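PDB 5HUO: nicotinate-nucleotide diphosphorylase (Carboxylating) from Streptococcus pyogenes GA06023, which catalyses the transfer of a phosphoribosyl group to quinolinate with loss of CO2, yielding nicotinate mononucleotide and diphosphate for NAD(+) biosynthesis. Local coordinates for residues Q137-I142 with K175-V180; E236-G241 with A263-I268; K165-P168 with F173-Y176. All blocks are in the same frame, centred on the assembly; numbering follows the deposited sequence.

Contact 1 (Q137-I142 with K175-V180); sequences QHLSGI and KYAVRV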
loop_
_atom_site.group_PDB
_atom_site.type_symbol
_atom_site.label_atom_id
_atom_site.label_comp_id
_atom_site.label_asym_id
_atom_site.label_seq_id
_atom_site.Cartn_x
_atom_site.Cartn_y
_atom_site.Cartn_z
ATOM N N GLN A 137 -13.433 -16.616 16.518
ATOM C CA GLN A 137 -13.097 -17.070 17.873
ATOM C C GLN A 137 -12.703 -15.903 18.721
ATOM O O GLN A 137 -13.123 -15.780 19.861
ATOM C CB GLN A 137 -12.008 -18.101 17.849
ATOM C CG GLN A 137 -12.545 -19.463 17.447
ATOM C CD GLN A 137 -11.500 -20.514 17.399
ATOM O OE1 GLN A 137 -10.296 -20.214 17.527
ATOM N NE2 GLN A 137 -11.901 -21.738 17.129
ATOM N N HIS A 138 -11.908 -15.034 18.156
ATOM C CA HIS A 138 -11.330 -13.891 18.924
ATOM C C HIS A 138 -12.436 -12.893 19.329
ATOM O O HIS A 138 -12.524 -12.476 20.497
ATOM C CB HIS A 138 -10.262 -13.189 18.067
ATOM C CG HIS A 138 -9.630 -12.001 18.701
ATOM N ND1 HIS A 138 -8.707 -12.102 19.706
ATOM C CD2 HIS A 138 -9.756 -10.670 18.460
ATOM C CE1 HIS A 138 -8.294 -10.893 20.074
ATOM N NE2 HIS A 138 -8.922 -10.000 19.334
ATOM N N LEU A 139 -13.274 -12.547 18.354
ATOM C CA LEU A 139 -14.287 -11.574 18.580
ATOM C C LEU A 139 -15.375 -12.163 19.511
ATOM O O LEU A 139 -15.923 -11.451 20.374
ATOM C CB LEU A 139 -14.870 -11.073 17.259
ATOM C CG LEU A 139 -13.851 -10.388 16.366
ATOM C CD1 LEU A 139 -14.513 -9.876 15.110
ATOM C CD2 LEU A 139 -13.206 -9.216 17.017
ATOM N N SER A 140 -15.741 -13.418 19.309
ATOM C CA SER A 140 -16.765 -14.024 20.164
ATOM C C SER A 140 -16.284 -14.148 21.620
ATOM O O SER A 140 -17.013 -14.038 22.571
ATOM C CB SER A 140 -17.182 -15.383 19.597
ATOM O OG SER A 140 -17.896 -15.217 18.359
ATOM N N GLY A 141 -14.997 -14.356 21.745
ATOM C CA GLY A 141 -14.314 -14.387 23.056
ATOM C C GLY A 141 -14.436 -13.095 23.804
ATOM O O GLY A 141 -14.784 -13.085 24.988
ATOM N N ILE A 142 -14.237 -11.997 23.083
ATOM C CA ILE A 142 -14.370 -10.661 23.671
ATOM C C ILE A 142 -15.813 -10.364 24.031
ATOM O O ILE A 142 -16.111 -9.832 25.113
ATOM C CB ILE A 142 -13.808 -9.591 22.725
ATOM C CG1 ILE A 142 -12.282 -9.703 22.707
ATOM C CG2 ILE A 142 -14.214 -8.189 23.157
ATOM C CD1 ILE A 142 -11.629 -8.889 21.596
ATOM N N LYS A 175 -13.504 -3.300 19.408
ATOM C CA LYS A 175 -14.496 -2.330 19.903
ATOM C C LYS A 175 -15.869 -2.863 19.565
ATOM O O LYS A 175 -16.816 -2.702 20.333
ATOM C CB LYS A 175 -14.267 -0.956 19.296
ATOM C CG LYS A 175 -12.962 -0.320 19.789
ATOM C CD LYS A 175 -13.178 0.602 20.989
ATOM C CE LYS A 175 -11.849 1.012 21.601
ATOM N NZ LYS A 175 -12.007 1.995 22.703
ATOM N N TYR A 176 -15.996 -3.429 18.368
ATOM C CA TYR A 176 -17.281 -3.895 17.884
ATOM C C TYR A 176 -17.744 -5.032 18.811
ATOM O O TYR A 176 -18.901 -5.044 19.245
ATOM C CB TYR A 176 -17.188 -4.352 16.406
ATOM C CG TYR A 176 -18.376 -5.152 15.912
ATOM C CD1 TYR A 176 -19.615 -4.547 15.687
ATOM C CD2 TYR A 176 -18.276 -6.541 15.728
ATOM C CE1 TYR A 176 -20.718 -5.293 15.282
ATOM C CE2 TYR A 176 -19.364 -7.266 15.270
ATOM C CZ TYR A 176 -20.597 -6.627 15.078
ATOM O OH TYR A 176 -21.682 -7.354 14.713
ATOM N N ALA A 177 -16.863 -5.994 19.051
ATOM C CA ALA A 177 -17.172 -7.147 19.890
ATOM C C ALA A 177 -17.629 -6.772 21.293
ATOM O O ALA A 177 -18.541 -7.391 21.851
ATOM C CB ALA A 177 -15.952 -8.030 20.027
ATOM N N VAL A 178 -16.995 -5.778 21.863
ATOM C CA VAL A 178 -17.465 -5.226 23.114
ATOM C C VAL A 178 -18.936 -4.706 23.019
ATOM O O VAL A 178 -19.720 -4.906 23.926
ATOM C CB VAL A 178 -16.559 -4.078 23.584
ATOM C CG1 VAL A 178 -17.180 -3.333 24.776
ATOM C CG2 VAL A 178 -15.181 -4.614 23.933
ATOM N N ARG A 179 -19.296 -3.994 21.965
ATOM C CA ARG A 179 -20.685 -3.504 21.829
ATOM C C ARG A 179 -21.612 -4.677 21.725
ATOM O O ARG A 179 -22.641 -4.732 22.357
ATOM C CB ARG A 179 -20.893 -2.655 20.597
ATOM C CG ARG A 179 -20.183 -1.341 20.691
ATOM C CD ARG A 179 -20.980 -0.338 21.530
ATOM N NE ARG A 179 -22.076 0.298 20.793
ATOM C CZ ARG A 179 -23.060 0.972 21.378
ATOM N NH1 ARG A 179 -23.096 1.144 22.681
ATOM N NH2 ARG A 179 -24.054 1.467 20.653
ATOM N N VAL A 180 -21.194 -5.672 20.968
ATOM C CA VAL A 180 -21.989 -6.882 20.769
ATOM C C VAL A 180 -22.278 -7.563 22.098
ATOM O O VAL A 180 -23.324 -8.089 22.315
ATOM C CB VAL A 180 -21.282 -7.830 19.759
ATOM C CG1 VAL A 180 -22.038 -9.153 19.636
ATOM C CG2 VAL A 180 -21.161 -7.176 18.394
#
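With chi1 at -72°, I142 turns CG1 back beside its own backbone N and sends CG2 out toward the helix of A177 and V178. V178 answers from the other side: its chi1 of 170° places CG2 beside the backbone N, and this branch reaches I142 CG2 at 3.8 Å. The same I142 methyl rests against A177 CB, 3.6 Å away, so one branch of a beta-branched residue serves two neighbours in succession. A177 sits at the closest approach of the backbones. Its CB points at the opposite helix and lies 3.4 Å from L139 O, with L139 CD2 alongside at 4.2 Å. Alanine suits this place because a single methyl lets the backbones draw together, the CA atoms of L139 and A177 being 5.4 Å apart. Leucine and isoleucine flank that methyl and supply the bulk from the other helix. No hydrogen bond joins the two segments; they are held by van der Waals packing, mostly apolar, among buried groups. The segment axes come within 8.3 Å and cross at -45°, close to the angle common in ridges-into-grooves packing. Around them, I142 also touches A299 and V178 touches T146. This tight, alanine-centred pairing of buried helices joins the long helix 122-153 to helix 171-180 of the C-terminal alpha/beta domain, whose parallel strands form the open, barrel-like core characteristic of quinolinate phosphoribosyltransferases.

Contact 2 (E236-G241 with A263-I268); sequences EAAAAG and AGRSRI. With SO4 (sulfate ion), chain H; SO4 (sulfate ion), chain G.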
loop_
_atom_site.group_PDB
_atom_site.type_symbol
_atom_site.label_atom_id
_atom_site.label_comp_id
_atom_site.label_asym_id
_atom_site.label_seq_id
_atom_site.Cartn_x
_atom_site.Cartn_y
_atom_site.Cartn_z
ATOM N N GLU A 236 -11.949 19.923 42.424
ATOM C CA GLU A 236 -11.312 20.900 41.531
ATOM C C GLU A 236 -11.861 20.737 40.103
ATOM O O GLU A 236 -12.361 21.689 39.482
ATOM C CB GLU A 236 -9.782 20.706 41.568
ATOM C CG GLU A 236 -8.947 21.947 41.300
ATOM C CD GLU A 236 -7.440 21.681 41.368
ATOM O OE1 GLU A 236 -7.003 20.731 42.066
ATOM O OE2 GLU A 236 -6.677 22.426 40.720
ATOM N N ALA A 237 -11.800 19.493 39.639
ATOM C CA ALA A 237 -12.243 19.087 38.299
ATOM C C ALA A 237 -13.718 19.330 38.069
ATOM O O ALA A 237 -14.080 19.886 37.057
ATOM C CB ALA A 237 -11.944 17.634 38.072
ATOM N N ALA A 238 -14.570 18.920 38.995
ATOM C CA ALA A 238 -16.037 19.169 38.855
ATOM C C ALA A 238 -16.357 20.657 38.750
ATOM O O ALA A 238 -17.176 21.088 37.933
ATOM C CB ALA A 238 -16.815 18.578 40.011
ATOM N N ALA A 239 -15.678 21.438 39.583
ATOM C CA ALA A 239 -15.793 22.920 39.574
ATOM C C ALA A 239 -15.393 23.523 38.225
ATOM O O ALA A 239 -16.042 24.428 37.722
ATOM C CB ALA A 239 -14.935 23.532 40.670
ATOM N N ALA A 240 -14.325 22.976 37.653
ATOM C CA ALA A 240 -13.814 23.393 36.327
ATOM C C ALA A 240 -14.772 23.066 35.138
ATOM O O ALA A 240 -14.597 23.580 34.044
ATOM C CB ALA A 240 -12.438 22.796 36.069
ATOM N N GLY A 241 -15.762 22.209 35.369
ATOM C CA GLY A 241 -16.817 21.914 34.382
ATOM C C GLY A 241 -16.469 20.857 33.351
ATOM O O GLY A 241 -17.009 20.882 32.247
ATOM N N ALA A 263 -21.832 15.980 42.702
ATOM C CA ALA A 263 -23.248 16.422 42.567
ATOM C C ALA A 263 -23.720 16.557 41.121
ATOM O O ALA A 263 -24.429 17.494 40.761
ATOM C CB ALA A 263 -23.463 17.739 43.299
ATOM N N GLY A 264 -23.296 15.623 40.285
ATOM C CA GLY A 264 -23.773 15.553 38.886
ATOM C C GLY A 264 -23.228 16.629 37.970
ATOM O O GLY A 264 -23.723 16.820 36.875
ATOM N N ARG A 265 -22.182 17.310 38.415
ATOM C CA ARG A 265 -21.541 18.347 37.593
ATOM C C ARG A 265 -20.696 17.774 36.451
ATOM O O ARG A 265 -20.428 18.449 35.448
ATOM C CB ARG A 265 -20.707 19.295 38.467
ATOM C CG ARG A 265 -21.581 20.363 39.135
ATOM C CD ARG A 265 -21.340 20.412 40.625
ATOM N NE ARG A 265 -20.145 21.148 40.997
ATOM C CZ ARG A 265 -19.432 20.933 42.103
ATOM N NH1 ARG A 265 -19.759 20.003 42.979
ATOM N NH2 ARG A 265 -18.347 21.655 42.331
ATOM N N SER A 266 -20.305 16.524 36.626
ATOM C CA SER A 266 -19.658 15.731 35.582
ATOM C C SER A 266 -20.125 14.292 35.600
ATOM O O SER A 266 -20.682 13.814 36.580
ATOM C CB SER A 266 -18.143 15.736 35.771
ATOM O OG SER A 266 -17.727 17.052 35.973
ATOM N N ARG A 267 -19.829 13.599 34.507
ATOM C CA ARG A 267 -20.017 12.140 34.426
ATOM C C ARG A 267 -18.891 11.450 35.163
ATOM O O ARG A 267 -17.795 11.984 35.260
ATOM C CB ARG A 267 -19.979 11.640 33.006
ATOM C CG ARG A 267 -21.066 12.150 32.125
ATOM C CD ARG A 267 -22.340 11.444 32.500
ATOM N NE ARG A 267 -23.426 11.913 31.684
ATOM C CZ ARG A 267 -24.714 11.688 31.909
ATOM N NH1 ARG A 267 -25.112 10.977 32.930
ATOM N NH2 ARG A 267 -25.627 12.171 31.068
ATOM N N ILE A 268 -19.198 10.305 35.746
ATOM C CA ILE A 268 -18.235 9.646 36.622
ATOM C C ILE A 268 -17.936 8.278 36.101
ATOM O O ILE A 268 -18.849 7.470 35.878
ATOM C CB ILE A 268 -18.683 9.559 38.088
ATOM C CG1 ILE A 268 -19.090 10.941 38.628
ATOM C CG2 ILE A 268 -17.571 8.970 38.959
ATOM C CD1 ILE A 268 -19.871 10.880 39.956
HETATM S S SO4 H . -23.791 13.832 28.686
HETATM O O1 SO4 H . -23.965 12.403 28.312
HETATM O O2 SO4 H . -25.080 14.602 28.701
HETATM O O3 SO4 H . -22.763 14.415 27.781
HETATM O O4 SO4 H . -23.261 13.891 30.056
HETATM S S SO4 G . -29.274 11.325 31.335
HETATM O O1 SO4 G . -30.175 10.319 31.938
HETATM O O2 SO4 G . -30.046 12.507 30.872
HETATM O O3 SO4 G . -28.278 11.717 32.363
HETATM O O4 SO4 G . -28.599 10.722 30.165
#
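R265 and S266 of 263-268 lean on the helix at A238 and A239. Before them, A263 leaves helix 252-262 with positive phi, and G264 repeats the sign, a backbone shape that glycine adopts easily. R265 then bends at chi2 and chi3, which folds its guanidinium back over the helix: A238 CB sits above the centre of one face, 4.1 Å from CZ. NH1 also makes a weak bond to I262 O. S266 turns inward, OG lying 4.0 Å from A238 CA, and this small hydroxyl is satisfied by V242 O. R267 points elsewhere, its guanidinium edge engaging two sulfates, probably from the crystallisation liquor: NE bonds O4 of the chain H sulfate at 2.6 Å and NH2 bonds O3 of the chain G sulfate at 3.0 Å, while D288 forms a salt bridge with NH1. I268 carries the strand onward, packing on L247. A238, with only a methyl, lets R265 and S266 lie close; a Schellman motif at G241, another positive-phi glycine, ends the helix. In helix 231-240, A237 and A238 pack on I245 of strand 244-248 and A238 on I262 of helix 252-262, the last turn resting against the loop entering parallel strand 267-271.

Contact 3 (K165-P168 with F173-Y176); sequences KTTP and FEKY. With SO4 (sulfate ion), chain I.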
loop_
_atom_site.group_PDB
_atom_site.type_symbol
_atom_site.label_atom_id
_atom_site.label_comp_id
_atom_site.label_asym_id
_atom_site.label_seq_id
_atom_site.Cartn_x
_atom_site.Cartn_y
_atom_site.Cartn_z
ATOM N N LYS A 165 -6.485 -0.368 25.281
ATOM C CA LYS A 165 -5.560 -1.497 25.516
ATOM C C LYS A 165 -6.022 -2.640 24.656
ATOM O O LYS A 165 -6.616 -3.626 25.134
ATOM C CB LYS A 165 -5.548 -1.856 26.966
ATOM C CG LYS A 165 -5.108 -0.673 27.801
ATOM C CD LYS A 165 -4.864 -1.087 29.214
ATOM C CE LYS A 165 -4.612 0.133 30.062
ATOM N NZ LYS A 165 -4.131 -0.278 31.433
ATOM N N THR A 166 -5.797 -2.449 23.365
ATOM C CA THR A 166 -6.335 -3.316 22.316
ATOM C C THR A 166 -5.216 -3.956 21.509
ATOM O O THR A 166 -4.071 -3.598 21.593
ATOM C CB THR A 166 -7.200 -2.533 21.347
ATOM O OG1 THR A 166 -6.478 -1.390 20.857
ATOM C CG2 THR A 166 -8.472 -2.070 22.038
ATOM N N THR A 167 -5.579 -4.968 20.772
ATOM C CA THR A 167 -4.585 -5.725 20.001
ATOM C C THR A 167 -4.228 -4.873 18.811
ATOM O O THR A 167 -5.128 -4.439 18.129
ATOM C CB THR A 167 -5.177 -7.055 19.474
ATOM O OG1 THR A 167 -5.717 -7.797 20.571
ATOM C CG2 THR A 167 -4.096 -7.858 18.840
ATOM N N PRO A 168 -2.945 -4.591 18.587
ATOM C CA PRO A 168 -2.602 -3.637 17.556
ATOM C C PRO A 168 -3.212 -3.983 16.223
ATOM O O PRO A 168 -3.278 -5.144 15.842
ATOM C CB PRO A 168 -1.090 -3.747 17.462
ATOM C CG PRO A 168 -0.692 -4.106 18.814
ATOM C CD PRO A 168 -1.785 -4.975 19.370
ATOM N N PHE A 173 -12.300 -3.929 15.455
ATOM C CA PHE A 173 -12.994 -5.229 15.514
ATOM C C PHE A 173 -13.281 -5.527 16.978
ATOM O O PHE A 173 -14.345 -6.021 17.334
ATOM C CB PHE A 173 -12.153 -6.391 14.935
ATOM C CG PHE A 173 -11.897 -6.324 13.452
ATOM C CD1 PHE A 173 -10.903 -5.558 12.941
ATOM C CD2 PHE A 173 -12.603 -7.080 12.580
ATOM C CE1 PHE A 173 -10.672 -5.491 11.571
ATOM C CE2 PHE A 173 -12.392 -6.995 11.219
ATOM C CZ PHE A 173 -11.428 -6.192 10.708
ATOM N N GLU A 174 -12.328 -5.235 17.818
ATOM C CA GLU A 174 -12.461 -5.472 19.253
ATOM C C GLU A 174 -13.493 -4.536 19.851
ATOM O O GLU A 174 -14.310 -4.927 20.642
ATOM C CB GLU A 174 -11.109 -5.356 19.941
ATOM C CG GLU A 174 -10.149 -6.426 19.418
ATOM C CD GLU A 174 -8.816 -6.463 20.133
ATOM O OE1 GLU A 174 -8.388 -5.436 20.753
ATOM O OE2 GLU A 174 -8.163 -7.530 20.089
ATOM N N LYS A 175 -13.504 -3.300 19.408
ATOM C CA LYS A 175 -14.496 -2.330 19.903
ATOM C C LYS A 175 -15.869 -2.863 19.565
ATOM O O LYS A 175 -16.816 -2.702 20.333
ATOM C CB LYS A 175 -14.267 -0.956 19.296
ATOM C CG LYS A 175 -12.962 -0.320 19.789
ATOM C CD LYS A 175 -13.178 0.602 20.989
ATOM C CE LYS A 175 -11.849 1.012 21.601
ATOM N NZ LYS A 175 -12.007 1.995 22.703
ATOM N N TYR A 176 -15.996 -3.429 18.368
ATOM C CA TYR A 176 -17.281 -3.895 17.884
ATOM C C TYR A 176 -17.744 -5.032 18.811
ATOM O O TYR A 176 -18.901 -5.044 19.245
ATOM C CB TYR A 176 -17.188 -4.352 16.406
ATOM C CG TYR A 176 -18.376 -5.152 15.912
ATOM C CD1 TYR A 176 -19.615 -4.547 15.687
ATOM C CD2 TYR A 176 -18.276 -6.541 15.728
ATOM C CE1 TYR A 176 -20.718 -5.293 15.282
ATOM C CE2 TYR A 176 -19.364 -7.266 15.270
ATOM C CZ TYR A 176 -20.597 -6.627 15.078
ATOM O OH TYR A 176 -21.682 -7.354 14.713
HETATM S S SO4 I . -6.833 -2.541 33.124
HETATM O O1 SO4 I . -7.273 -3.149 34.387
HETATM O O2 SO4 I . -8.004 -1.943 32.485
HETATM O O3 SO4 I . -5.980 -1.405 33.422
HETATM O O4 SO4 I . -6.119 -3.485 32.234
#
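Hydrogen bonds to the E174 carboxylate carry this contact, and T167 supplies two of them. Its backbone N gives a nearly straight bond to E174 OE1 (2.8 Å, 171° at the hydrogen), arriving on the syn side but 30° out of the carboxylate plane. Its hydroxyl OG1 donates to E174 OE2, 2.5 Å away, through the syn lone pair. T167 can offer both donors because chi1 of -55° sets OG1 beside its own backbone N, so that N-H and O-H meet the two oxygens of one carboxylate. A third donor, H138 NE2 on helix 122-153, also reaches E174 OE2. Glutamate suits the helix position: its chain, extended beyond CG, bridges from the helix to the loop, crossing the T167 side chain at about a right angle.

Van der Waals packing is slighter. T166 CB lies 3.2 Å from E174 OE1, and T166 CG2 is 3.6 Å from the same oxygen, while T166 OG1 is hydrogen-bonded to R171 NE and N134 of a third subunit packs on T166.

Beside the contact, the K165 side chain, extended beyond CG, brings NZ to hydrogen-bond O3 of a sulfate at 2.9 Å; G293 N and H297 NE2 also bind this ion, which probably came from the crystallisation liquor.

Three donors on one buried carboxylate would be expected to offset its charge, and two of them, from a single threonine, fix its rotation. The chemistry therefore ties the loop backbone firmly to helix 171-180. The same loop carries K165, whose NZ reaches its sulfate well away from E174, and the anion site it forms with G293 N and H297 NE2 is consistent with the phosphate binding that a phosphoribosyltransferase requires.

Overall arrangement
From the N terminus the chain runs through 137-142 on helix 122-153, passes strand 159-161 and the loop 165-168, and enters helix 171-180. There contact 3 closes a short loop, nested within the wider one that contact 1 closes; both end on this helix and share K175 and Y176. Their centres are about 8 Å apart, and they touch directly where L139 packs on F173. Together they bind the long helix and the loop after the first parallel strand to helix 171-180. Contact 2 opens later, in series, its centre about 32 Å from that of contact 1; it closes the run from helix 231-240 through strand 244-248 and helix 252-262 to strand 267-271, joining successive beta-alpha units.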